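Local coordinates for protein enoyl-CoA hydratase/carnithine racemase (Magnetospirillum magneticum, PDB 4NEK) that probably isomerises the double bond of enoyl-CoA thioesters, shifting it from the delta-3 to the delta-2 position, as a member of the crotonase family, at residues 11-16 / 188-193; 117-122 / 180-185; 5-10 / 36-41; 95-100 / 184-189; 85-90 / 107-112. All blocks are in the same frame, centred on the assembly; numbering follows the deposited sequence.

Interaction 1: 11-16 / 188-193; sequences GGVQVV and AAARKL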
# COMPACT_ATOMS: atom_id res chain seq x y z
N GLY C 11 4.17 -7.20 -36.67
CA GLY C 11 4.86 -5.97 -36.27
C GLY C 11 5.99 -6.17 -35.30
O GLY C 11 6.12 -5.43 -34.31
N GLY C 12 6.78 -7.21 -35.55
CA GLY C 12 7.92 -7.52 -34.71
C GLY C 12 7.63 -8.34 -33.44
O GLY C 12 8.55 -8.59 -32.64
N VAL C 13 6.37 -8.74 -33.26
CA VAL C 13 5.94 -9.42 -32.07
C VAL C 13 5.48 -10.81 -32.42
O VAL C 13 4.59 -10.99 -33.22
CB VAL C 13 4.74 -8.70 -31.43
CG1 VAL C 13 4.28 -9.43 -30.20
CG2 VAL C 13 5.10 -7.28 -31.05
N GLN C 14 6.07 -11.81 -31.78
CA GLN C 14 5.58 -13.17 -31.96
C GLN C 14 4.58 -13.54 -30.89
O GLN C 14 4.93 -13.66 -29.74
CB GLN C 14 6.69 -14.17 -31.92
CG GLN C 14 6.11 -15.52 -32.28
CD GLN C 14 7.17 -16.52 -32.68
OE1 GLN C 14 8.12 -16.20 -33.38
NE2 GLN C 14 7.01 -17.75 -32.22
N VAL C 15 3.34 -13.72 -31.30
CA VAL C 15 2.27 -14.03 -30.42
C VAL C 15 2.18 -15.52 -30.30
O VAL C 15 2.21 -16.23 -31.31
CB VAL C 15 0.96 -13.54 -31.00
CG1 VAL C 15 -0.19 -13.89 -30.07
CG2 VAL C 15 1.02 -12.04 -31.19
N VAL C 16 2.14 -16.01 -29.08
CA VAL C 16 2.14 -17.43 -28.78
C VAL C 16 0.98 -17.66 -27.82
O VAL C 16 1.01 -17.16 -26.72
CB VAL C 16 3.45 -17.83 -28.10
CG1 VAL C 16 3.43 -19.29 -27.74
CG2 VAL C 16 4.64 -17.53 -29.00
N ALA C 188 0.31 -3.64 -26.63
CA ALA C 188 0.88 -2.29 -26.74
C ALA C 188 2.21 -2.25 -26.06
O ALA C 188 3.13 -1.63 -26.56
CB ALA C 188 -0.04 -1.23 -26.12
N ALA C 189 2.33 -2.94 -24.94
CA ALA C 189 3.62 -3.02 -24.27
C ALA C 189 4.66 -3.79 -25.10
O ALA C 189 5.81 -3.38 -25.19
CB ALA C 189 3.44 -3.66 -22.92
N ALA C 190 4.23 -4.88 -25.73
CA ALA C 190 5.08 -5.60 -26.63
C ALA C 190 5.58 -4.74 -27.78
O ALA C 190 6.76 -4.79 -28.15
CB ALA C 190 4.36 -6.82 -27.17
N ARG C 191 4.69 -3.97 -28.37
CA ARG C 191 5.07 -3.09 -29.49
C ARG C 191 6.03 -1.99 -29.05
O ARG C 191 6.94 -1.63 -29.75
CB ARG C 191 3.86 -2.42 -30.11
CG ARG C 191 3.06 -3.35 -30.97
CD ARG C 191 2.04 -2.57 -31.80
NE ARG C 191 1.02 -3.48 -32.31
CZ ARG C 191 1.18 -4.32 -33.33
NH1 ARG C 191 2.31 -4.35 -34.04
NH2 ARG C 191 0.19 -5.14 -33.67
N LYS C 192 5.82 -1.48 -27.86
CA LYS C 192 6.69 -0.46 -27.38
C LYS C 192 8.10 -1.05 -27.20
O LYS C 192 9.09 -0.42 -27.53
CB LYS C 192 6.13 0.11 -26.10
CG LYS C 192 6.86 1.34 -25.67
CD LYS C 192 6.21 2.05 -24.49
CE LYS C 192 7.13 3.18 -24.03
NZ LYS C 192 6.41 4.19 -23.18
N LEU C 193 8.21 -2.28 -26.69
CA LEU C 193 9.50 -2.93 -26.64
C LEU C 193 10.06 -3.20 -28.03
O LEU C 193 11.27 -3.09 -28.27
CB LEU C 193 9.40 -4.25 -25.90
CG LEU C 193 9.23 -4.15 -24.40
CD1 LEU C 193 8.89 -5.49 -23.81
CD2 LEU C 193 10.49 -3.62 -23.75
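With CG1 anti to the backbone N (chi1 179°) and CG2 anti to the carbonyl carbon, V13 straddles A190, and each of its methyls lies 4.0 Å from A190 CB. A190 suits this spot because its single methyl lets the helix backbone come near the strand, with the two CA atoms 6.7 Å apart, while the beta-branched V13 offers a broad fork for that methyl to enter. R191 works differently. Its CG, anti to its carbonyl carbon (chi1 -76°), passes V13 CG2, and the extended chain then carries the guanidinium out to G11. There NH1, at the edge of the group and in its plane, comes 3.8 Å from G11 CA. A beta carbon at G11 would collide with NH1, and the positive phi of G11 points to the same choice of residue. The charge of the guanidinium is met by E10, whose OE2 forms a salt bridge with NH2 and fixes the group beside the turn. G11 and G12 are the two-residue link of a beta hairpin joining strands 5-10 and 13-18, and its packing beneath helix 179-194 belongs to the helix-on-sheet layering of the crotonase fold.

Interaction 2: 117-122 / 180-185; sequences YAAPGT and EDLEET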
# COMPACT_ATOMS: atom_id res chain seq x y z
N TYR C 117 0.96 -8.64 -17.33
CA TYR C 117 -0.29 -7.92 -16.96
C TYR C 117 -1.28 -8.99 -16.68
O TYR C 117 -1.28 -10.01 -17.34
CB TYR C 117 -0.80 -7.01 -18.09
CG TYR C 117 0.22 -5.99 -18.41
CD1 TYR C 117 0.31 -4.79 -17.71
CD2 TYR C 117 1.23 -6.31 -19.35
CE1 TYR C 117 1.35 -3.89 -17.95
CE2 TYR C 117 2.27 -5.41 -19.62
CZ TYR C 117 2.33 -4.21 -18.93
OH TYR C 117 3.35 -3.35 -19.26
N ALA C 118 -2.15 -8.73 -15.71
CA ALA C 118 -3.14 -9.68 -15.26
C ALA C 118 -4.51 -9.08 -15.18
O ALA C 118 -4.66 -7.91 -14.88
CB ALA C 118 -2.76 -10.14 -13.88
N ALA C 119 -5.53 -9.89 -15.43
CA ALA C 119 -6.90 -9.43 -15.31
C ALA C 119 -7.33 -9.50 -13.88
O ALA C 119 -6.76 -10.26 -13.10
CB ALA C 119 -7.81 -10.29 -16.13
N PRO C 120 -8.33 -8.70 -13.50
CA PRO C 120 -8.86 -8.63 -12.13
C PRO C 120 -9.16 -9.97 -11.50
O PRO C 120 -8.81 -10.19 -10.33
CB PRO C 120 -10.14 -7.84 -12.31
CG PRO C 120 -9.83 -6.91 -13.40
CD PRO C 120 -8.94 -7.67 -14.35
N GLY C 121 -9.77 -10.91 -12.21
CA GLY C 121 -10.01 -12.19 -11.49
C GLY C 121 -8.88 -13.22 -11.44
O GLY C 121 -9.10 -14.37 -11.07
N THR C 122 -7.65 -12.85 -11.74
CA THR C 122 -6.61 -13.88 -11.83
C THR C 122 -6.31 -14.54 -10.49
O THR C 122 -6.21 -13.88 -9.44
CB THR C 122 -5.32 -13.29 -12.37
OG1 THR C 122 -5.60 -12.57 -13.57
CG2 THR C 122 -4.33 -14.35 -12.66
N GLU C 180 -11.36 -7.06 -20.82
CA GLU C 180 -11.66 -6.62 -22.17
C GLU C 180 -10.51 -5.82 -22.81
O GLU C 180 -10.47 -5.74 -24.00
CB GLU C 180 -12.94 -5.82 -22.23
CG GLU C 180 -12.87 -4.48 -21.51
CD GLU C 180 -13.67 -4.46 -20.21
OE1 GLU C 180 -14.31 -3.39 -19.97
OE2 GLU C 180 -13.67 -5.51 -19.47
N ASP C 181 -9.59 -5.24 -22.03
CA ASP C 181 -8.45 -4.48 -22.57
C ASP C 181 -7.11 -5.16 -22.35
O ASP C 181 -6.05 -4.60 -22.67
CB ASP C 181 -8.38 -3.12 -21.89
CG ASP C 181 -9.60 -2.23 -22.19
OD1 ASP C 181 -10.21 -2.39 -23.27
OD2 ASP C 181 -9.96 -1.39 -21.33
N LEU C 182 -7.14 -6.36 -21.80
CA LEU C 182 -5.92 -6.98 -21.35
C LEU C 182 -4.97 -7.27 -22.50
O LEU C 182 -3.80 -6.88 -22.46
CB LEU C 182 -6.25 -8.24 -20.57
CG LEU C 182 -5.07 -9.14 -20.23
CD1 LEU C 182 -4.15 -8.50 -19.21
CD2 LEU C 182 -5.56 -10.48 -19.68
N GLU C 183 -5.47 -7.93 -23.54
CA GLU C 183 -4.64 -8.33 -24.67
C GLU C 183 -4.12 -7.13 -25.44
O GLU C 183 -2.95 -7.07 -25.83
CB GLU C 183 -5.38 -9.28 -25.59
CG GLU C 183 -5.65 -10.64 -24.95
CD GLU C 183 -6.11 -11.75 -25.93
OE1 GLU C 183 -6.01 -11.53 -27.17
OE2 GLU C 183 -6.53 -12.86 -25.47
N GLU C 184 -4.98 -6.13 -25.59
CA GLU C 184 -4.57 -4.91 -26.28
C GLU C 184 -3.44 -4.22 -25.55
O GLU C 184 -2.50 -3.71 -26.13
CB GLU C 184 -5.72 -3.95 -26.26
CG GLU C 184 -5.67 -2.99 -27.41
CD GLU C 184 -6.90 -2.07 -27.53
OE1 GLU C 184 -7.92 -2.28 -26.81
OE2 GLU C 184 -6.86 -1.14 -28.39
N THR C 185 -3.56 -4.17 -24.23
CA THR C 185 -2.59 -3.47 -23.41
C THR C 185 -1.26 -4.23 -23.42
O THR C 185 -0.20 -3.62 -23.47
CB THR C 185 -3.09 -3.38 -21.98
OG1 THR C 185 -4.34 -2.71 -21.99
CG2 THR C 185 -2.16 -2.60 -21.12
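The carbonyl oxygen of A119, a residue that also packs on L182, is gripped twice by T122. T122 OG1 lies 2.6 Å from A119 O and is tilted 23° from the carbonyl plane; T122 N reaches A119 O from the same face at 3.1 Å. This doubled grip closes a type I turn from A119 to T122, for which P120, with its restricted phi, is well suited. The helix has a similar pairing, in which T185 OG1 lies 2.6 Å from D181 O while T185 N approaches D181 O from the opposite face. Between these two polar clamps the contact itself is greasy. In the crotonase fold, helix 179-194 lies against the parallel strands of the sheet, and L182 is the residue it turns down onto the end of strand 115-118. Its CG is anti to the backbone N (chi1 170°), which carries the two methyls to different neighbours: CD1 sits 3.8 Å from Y117 CB and close to Y117 O, while CD2 lies 4.2 Å from A119 CB. The small A119 lets the branched leucine settle beside the chain. Further out, D181 and E180 both form salt bridges with K192 of a neighbouring subunit, and P120 packs on F162 of another.

Interaction 3: 5-10 / 36-41; sequences VLSHVE and AEAFAK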
# COMPACT_ATOMS: atom_id res chain seq x y z
N VAL C 5 -1.68 -24.93 -29.65
CA VAL C 5 -0.84 -23.76 -29.49
C VAL C 5 -0.83 -23.00 -30.80
O VAL C 5 -0.51 -23.57 -31.80
CB VAL C 5 0.60 -24.18 -29.17
CG1 VAL C 5 1.56 -23.00 -29.25
CG2 VAL C 5 0.68 -24.83 -27.81
N LEU C 6 -1.14 -21.71 -30.77
CA LEU C 6 -1.19 -20.89 -31.97
C LEU C 6 -0.07 -19.90 -31.90
O LEU C 6 0.17 -19.33 -30.86
CB LEU C 6 -2.50 -20.10 -32.04
CG LEU C 6 -3.75 -20.98 -31.96
CD1 LEU C 6 -5.04 -20.18 -31.79
CD2 LEU C 6 -3.84 -21.86 -33.20
N SER C 7 0.59 -19.69 -33.01
CA SER C 7 1.68 -18.77 -33.04
C SER C 7 1.67 -18.01 -34.34
O SER C 7 1.43 -18.57 -35.37
CB SER C 7 2.97 -19.54 -32.93
OG SER C 7 4.02 -18.63 -32.77
N HIS C 8 1.96 -16.72 -34.29
CA HIS C 8 2.09 -15.94 -35.51
C HIS C 8 2.81 -14.64 -35.19
O HIS C 8 2.87 -14.25 -34.04
CB HIS C 8 0.71 -15.66 -36.09
CG HIS C 8 -0.08 -14.68 -35.30
ND1 HIS C 8 -0.06 -13.33 -35.57
CD2 HIS C 8 -0.91 -14.84 -34.24
CE1 HIS C 8 -0.87 -12.70 -34.73
NE2 HIS C 8 -1.40 -13.60 -33.92
N VAL C 9 3.34 -13.97 -36.21
CA VAL C 9 4.12 -12.76 -36.02
C VAL C 9 3.40 -11.54 -36.57
O VAL C 9 2.92 -11.59 -37.65
CB VAL C 9 5.45 -12.87 -36.75
CG1 VAL C 9 6.26 -11.61 -36.55
CG2 VAL C 9 6.22 -14.09 -36.27
N GLU C 10 3.36 -10.44 -35.81
CA GLU C 10 2.79 -9.17 -36.26
C GLU C 10 3.69 -8.04 -35.77
O GLU C 10 3.89 -7.88 -34.55
CB GLU C 10 1.46 -8.97 -35.47
CG GLU C 10 0.04 -9.21 -35.97
CD GLU C 10 -0.93 -8.95 -34.82
OE1 GLU C 10 -1.61 -9.88 -34.34
OE2 GLU C 10 -1.00 -7.78 -34.40
N ALA C 36 7.89 -24.77 -26.88
CA ALA C 36 9.34 -24.71 -27.00
C ALA C 36 9.73 -24.42 -28.43
O ALA C 36 10.66 -23.66 -28.70
CB ALA C 36 9.96 -26.02 -26.54
N GLU C 37 9.03 -25.03 -29.37
CA GLU C 37 9.34 -24.82 -30.77
C GLU C 37 9.12 -23.37 -31.13
O GLU C 37 9.95 -22.77 -31.79
CB GLU C 37 8.46 -25.71 -31.64
CG GLU C 37 8.94 -25.95 -33.06
CD GLU C 37 8.02 -26.94 -33.81
OE1 GLU C 37 6.83 -26.60 -34.02
OE2 GLU C 37 8.46 -28.07 -34.15
N ALA C 38 7.98 -22.83 -30.71
CA ALA C 38 7.70 -21.41 -30.98
C ALA C 38 8.78 -20.45 -30.44
O ALA C 38 9.11 -19.48 -31.10
CB ALA C 38 6.35 -21.05 -30.43
N PHE C 39 9.32 -20.72 -29.27
CA PHE C 39 10.42 -19.92 -28.77
C PHE C 39 11.68 -20.08 -29.57
O PHE C 39 12.34 -19.11 -29.84
CB PHE C 39 10.69 -20.18 -27.28
CG PHE C 39 9.82 -19.36 -26.41
CD1 PHE C 39 8.48 -19.70 -26.23
CD2 PHE C 39 10.28 -18.17 -25.89
CE1 PHE C 39 7.62 -18.91 -25.49
CE2 PHE C 39 9.44 -17.37 -25.14
CZ PHE C 39 8.10 -17.73 -24.94
N ALA C 40 12.00 -21.29 -29.98
CA ALA C 40 13.20 -21.53 -30.79
C ALA C 40 13.07 -20.80 -32.13
O ALA C 40 13.98 -20.12 -32.59
CB ALA C 40 13.42 -23.01 -31.00
N LYS C 41 11.91 -20.88 -32.74
CA LYS C 41 11.71 -20.17 -33.99
C LYS C 41 11.86 -18.65 -33.79
O LYS C 41 12.61 -17.98 -34.50
CB LYS C 41 10.36 -20.56 -34.58
CG LYS C 41 9.85 -19.51 -35.54
CD LYS C 41 8.37 -19.60 -35.97
CE LYS C 41 7.67 -18.23 -36.13
NZ LYS C 41 8.49 -17.12 -36.71
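K41 reaches out from helix 29-44 toward V9 on a long, twice-bent chain. At its base, CB lies near the carbonyl oxygen of A38, one turn back in the same helix. CG stands anti to the backbone N (chi1 158°), directing the chain off the helix and toward the strand. Bends at chi3 and chi4 (38°) then bring CE past the side chain of Q14 and swing NZ to V9 CG2, 3.8 Å away. That last meeting is only a van der Waals one, since V9 offers a methyl and no acceptor; the charge of NZ is answered by D45, with which it forms a salt bridge. A lysine suits this position because its long chain passes Q14 and still brings the ammonium to D45 at the exposed edge of the contact. V9, beta-branched and at home in a strand, presents CG2 to it. The second point of contact is more compact: S7 OG, anti to its backbone N, approaches A38 CB at 4.1 Å. A38 is small enough to let the helix come close, with its CA 6.9 Å from S7 CA. S7 OG also makes a weak hydrogen bond with V15 O. Strand 5-10 is outermost in the sheet within this chain and runs antiparallel to strand 13-18, while helix 29-44 lies across both and stacks the ring of F39 on that of F51 in strand 50-54.

Interaction 4: 95-100 / 184-189; sequences VAAVRG and ETAMAA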
# COMPACT_ATOMS: atom_id res chain seq x y z
N VAL C 95 6.58 -10.85 -22.94
CA VAL C 95 5.48 -10.20 -22.25
C VAL C 95 4.38 -11.22 -22.11
O VAL C 95 4.16 -11.99 -23.04
CB VAL C 95 4.94 -9.05 -23.12
CG1 VAL C 95 3.72 -8.39 -22.45
CG2 VAL C 95 6.04 -8.03 -23.37
N ALA C 96 3.73 -11.26 -20.97
CA ALA C 96 2.62 -12.18 -20.79
C ALA C 96 1.37 -11.47 -20.33
O ALA C 96 1.46 -10.47 -19.66
CB ALA C 96 3.00 -13.21 -19.76
N ALA C 97 0.22 -12.00 -20.72
CA ALA C 97 -1.03 -11.47 -20.27
C ALA C 97 -1.77 -12.62 -19.67
O ALA C 97 -2.09 -13.57 -20.37
CB ALA C 97 -1.81 -10.91 -21.45
N VAL C 98 -2.06 -12.54 -18.38
CA VAL C 98 -2.69 -13.62 -17.67
C VAL C 98 -4.06 -13.27 -17.18
O VAL C 98 -4.36 -12.12 -16.97
CB VAL C 98 -1.83 -14.07 -16.49
CG1 VAL C 98 -0.41 -14.35 -16.96
CG2 VAL C 98 -1.71 -13.02 -15.43
N ARG C 99 -4.87 -14.29 -16.94
CA ARG C 99 -6.22 -14.13 -16.39
C ARG C 99 -6.72 -15.45 -15.91
O ARG C 99 -6.14 -16.47 -16.22
CB ARG C 99 -7.18 -13.62 -17.46
CG ARG C 99 -7.47 -14.66 -18.53
CD ARG C 99 -7.78 -14.03 -19.87
NE ARG C 99 -8.96 -13.21 -19.75
CZ ARG C 99 -9.35 -12.32 -20.65
NH1 ARG C 99 -8.69 -12.13 -21.79
NH2 ARG C 99 -10.42 -11.60 -20.40
N GLY C 100 -7.82 -15.43 -15.17
CA GLY C 100 -8.39 -16.65 -14.61
C GLY C 100 -7.35 -17.50 -13.91
O GLY C 100 -6.58 -17.00 -13.09
N GLU C 184 -4.98 -6.13 -25.59
CA GLU C 184 -4.57 -4.91 -26.28
C GLU C 184 -3.44 -4.22 -25.55
O GLU C 184 -2.50 -3.71 -26.13
CB GLU C 184 -5.72 -3.95 -26.26
CG GLU C 184 -5.67 -2.99 -27.41
CD GLU C 184 -6.90 -2.07 -27.53
OE1 GLU C 184 -7.92 -2.28 -26.81
OE2 GLU C 184 -6.86 -1.14 -28.39
N THR C 185 -3.56 -4.17 -24.23
CA THR C 185 -2.59 -3.47 -23.41
C THR C 185 -1.26 -4.23 -23.42
O THR C 185 -0.20 -3.62 -23.47
CB THR C 185 -3.09 -3.38 -21.98
OG1 THR C 185 -4.34 -2.71 -21.99
CG2 THR C 185 -2.16 -2.60 -21.12
N ALA C 186 -1.33 -5.55 -23.28
CA ALA C 186 -0.13 -6.32 -23.32
C ALA C 186 0.52 -6.20 -24.68
O ALA C 186 1.75 -6.12 -24.78
CB ALA C 186 -0.42 -7.77 -23.00
N MSE C 187 -0.29 -6.14 -25.73
CA MSE C 187 0.25 -6.00 -27.07
C MSE C 187 0.90 -4.66 -27.21
O MSE C 187 1.92 -4.53 -27.87
CB MSE C 187 -0.87 -6.21 -28.08
CG MSE C 187 -0.44 -5.92 -29.50
SE MSE C 187 1.06 -7.07 -30.15
CE MSE C 187 -0.08 -8.50 -30.92
N ALA C 188 0.31 -3.64 -26.63
CA ALA C 188 0.88 -2.29 -26.74
C ALA C 188 2.21 -2.25 -26.06
O ALA C 188 3.13 -1.63 -26.56
CB ALA C 188 -0.04 -1.23 -26.12
N ALA C 189 2.33 -2.94 -24.94
CA ALA C 189 3.62 -3.02 -24.27
C ALA C 189 4.66 -3.79 -25.10
O ALA C 189 5.81 -3.38 -25.19
CB ALA C 189 3.44 -3.66 -22.92
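Apolar contact of the simplest sort joins A97 and A186, whose CB atoms face each other at 3.8 Å. With nothing beyond a methyl on either side, the backbones come close, the two CA atoms 6.1 Å apart; alanine at both places permits this approach. V95 adds a second apolar touch, its CG1 lying 4.2 Å from A186 CB. CG1 is anti to the backbone N (chi1 177°), which turns it to the helix, while CG2 packs against L193, two helical turns beyond A186. The single methyl of A186 thus meets both inward-facing residues of the strand. This strand, 94-98, is an inner one in the mixed sheet of the crotonase fold, parallel to its neighbours 50-54 and 115-118, and helix 179-194 is packed across that face. Contact of a methyl with a polar atom is limited to V95 CG1, which rests 3.8 Å from A186 O. No hydrogen bond joins helix and strand. The helix bonds along itself, A188 N donating to E184 O at 2.9 Å and A189 N to T185 O at 3.0 Å; the strand bonds laterally to its neighbours in the sheet, V95 to F51 and I53 of 50-54 and A96 to L115 and Y117 of 115-118. L52 of strand 50-54 packs on both V95 and A186.

Interaction 5: 85-90 / 107-112; sequences RAVAGA and STLLPH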
# COMPACT_ATOMS: atom_id res chain seq x y z
N ARG C 85 13.33 -24.08 -19.85
CA ARG C 85 14.67 -23.58 -20.21
C ARG C 85 14.61 -22.64 -21.39
O ARG C 85 15.30 -21.62 -21.40
CB ARG C 85 15.65 -24.71 -20.45
CG ARG C 85 15.98 -25.42 -19.16
CD ARG C 85 16.87 -26.64 -19.36
NE ARG C 85 17.07 -27.33 -18.08
CZ ARG C 85 18.08 -27.13 -17.24
NH1 ARG C 85 19.06 -26.30 -17.57
NH2 ARG C 85 18.11 -27.76 -16.06
N ALA C 86 13.76 -22.94 -22.36
CA ALA C 86 13.62 -22.05 -23.50
C ALA C 86 13.21 -20.64 -23.10
O ALA C 86 13.70 -19.67 -23.64
CB ALA C 86 12.61 -22.60 -24.50
N VAL C 87 12.28 -20.52 -22.16
CA VAL C 87 11.83 -19.21 -21.72
C VAL C 87 12.83 -18.55 -20.80
O VAL C 87 13.14 -17.38 -20.94
CB VAL C 87 10.48 -19.28 -21.02
CG1 VAL C 87 10.07 -17.89 -20.57
CG2 VAL C 87 9.44 -19.84 -21.97
N ALA C 88 13.33 -19.30 -19.83
CA ALA C 88 14.32 -18.78 -18.92
C ALA C 88 15.54 -18.26 -19.66
O ALA C 88 16.09 -17.27 -19.26
CB ALA C 88 14.74 -19.83 -17.93
N GLY C 89 15.95 -18.94 -20.72
CA GLY C 89 17.11 -18.53 -21.50
C GLY C 89 16.82 -17.62 -22.70
O GLY C 89 17.74 -17.24 -23.43
N ALA C 90 15.57 -17.23 -22.92
CA ALA C 90 15.27 -16.40 -24.09
C ALA C 90 15.96 -15.07 -24.03
O ALA C 90 15.86 -14.35 -23.04
CB ALA C 90 13.77 -16.19 -24.22
N SER C 107 1.88 -20.00 -12.99
CA SER C 107 2.49 -18.99 -12.15
C SER C 107 4.01 -18.96 -12.21
O SER C 107 4.60 -17.88 -12.22
CB SER C 107 2.07 -19.17 -10.68
OG SER C 107 0.82 -18.57 -10.44
N THR C 108 4.66 -20.13 -12.21
CA THR C 108 6.11 -20.19 -11.95
C THR C 108 6.91 -19.81 -13.17
O THR C 108 8.10 -19.56 -13.10
CB THR C 108 6.57 -21.59 -11.53
OG1 THR C 108 6.21 -22.52 -12.55
CG2 THR C 108 5.92 -21.99 -10.22
N LEU C 109 6.22 -19.72 -14.28
CA LEU C 109 6.77 -19.15 -15.48
C LEU C 109 6.94 -17.62 -15.46
O LEU C 109 7.81 -17.04 -16.12
CB LEU C 109 5.81 -19.47 -16.59
CG LEU C 109 6.28 -19.08 -17.97
CD1 LEU C 109 7.42 -19.99 -18.36
CD2 LEU C 109 5.12 -19.12 -18.96
N LEU C 110 6.10 -16.95 -14.70
CA LEU C 110 6.01 -15.51 -14.82
C LEU C 110 7.27 -14.79 -14.40
O LEU C 110 7.56 -13.69 -14.92
CB LEU C 110 4.83 -15.01 -14.02
CG LEU C 110 3.51 -15.60 -14.50
CD1 LEU C 110 2.36 -15.10 -13.63
CD2 LEU C 110 3.22 -15.31 -15.95
N PRO C 111 8.02 -15.35 -13.46
CA PRO C 111 9.27 -14.64 -13.09
C PRO C 111 10.32 -14.59 -14.20
O PRO C 111 11.21 -13.78 -14.15
CB PRO C 111 9.80 -15.44 -11.94
CG PRO C 111 8.57 -16.04 -11.31
CD PRO C 111 7.64 -16.32 -12.45
N HIS C 112 10.16 -15.42 -15.23
CA HIS C 112 11.01 -15.34 -16.39
C HIS C 112 10.49 -14.39 -17.45
O HIS C 112 11.17 -14.17 -18.43
CB HIS C 112 11.17 -16.74 -16.98
CG HIS C 112 11.60 -17.74 -15.98
ND1 HIS C 112 12.86 -17.74 -15.43
CD2 HIS C 112 10.91 -18.73 -15.36
CE1 HIS C 112 12.94 -18.69 -14.52
NE2 HIS C 112 11.78 -19.32 -14.47
O HOH W 1 14.93 -16.24 -16.46
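A88 lies over one face of the H112 ring, where the end of helix 79-88 meets the short 3-10 turn 110-112 in the core of the crotonase fold. A88 CB stands 4.1 Å from the ring centroid and 27° off the ring normal, a CH-pi contact in which the methyl leans toward ND1. An alanine is right here, since its one methyl can sit over the imidazole face and keep the two backbones close, their CA atoms 5.4 Å apart. V87 meets the same histidine lower down and obliquely: its CG1, anti to the backbone N (chi1 179°), is 3.9 Å from H112 CB. The same CG1 also touches L109 CD1 at 4.0 Å, but there the two side chains cross at about a right angle, the leucine methyl being set against the fork of the valine. H112 NE2 is hydrogen-bonded to A137 O and ND1 to a water, so both ring nitrogens are engaged, fixing the ring's rotation. Replacing H112 by an alanine would probably take the aromatic face from under the A88 methyl and leave A137 O and the water without their ring partners. The subunit interface is close by, with M216 of a neighbouring subunit packing on A88. At the ring's edge and in its plane, the water sits 2.8 Å from H112 ND1 and donates to A88 O at 3.2 Å.

Interactions 1, 2 and 4 all use helix 179-194, which lies across the mixed sheet and meets strands 115-118, 94-98 and 13-18 in turn. Interactions 2 and 4 have centres about 6 Å apart on adjacent strands, and interaction 1 lies about 10 Å from interaction 4, centre to centre, further along the helix. Interaction 3 closes first in the chain, pairing the outermost strand 5-10 with helix 29-44; it joins interaction 1 through the R191–E10 salt bridge. Interaction 5 lies about 15 Å from interaction 3, centre to centre, F39 touching V87 between them. One helix near in sequence, 29-44, and one distant, 179-194, thus pack on the sheet within one crotonase-like fold.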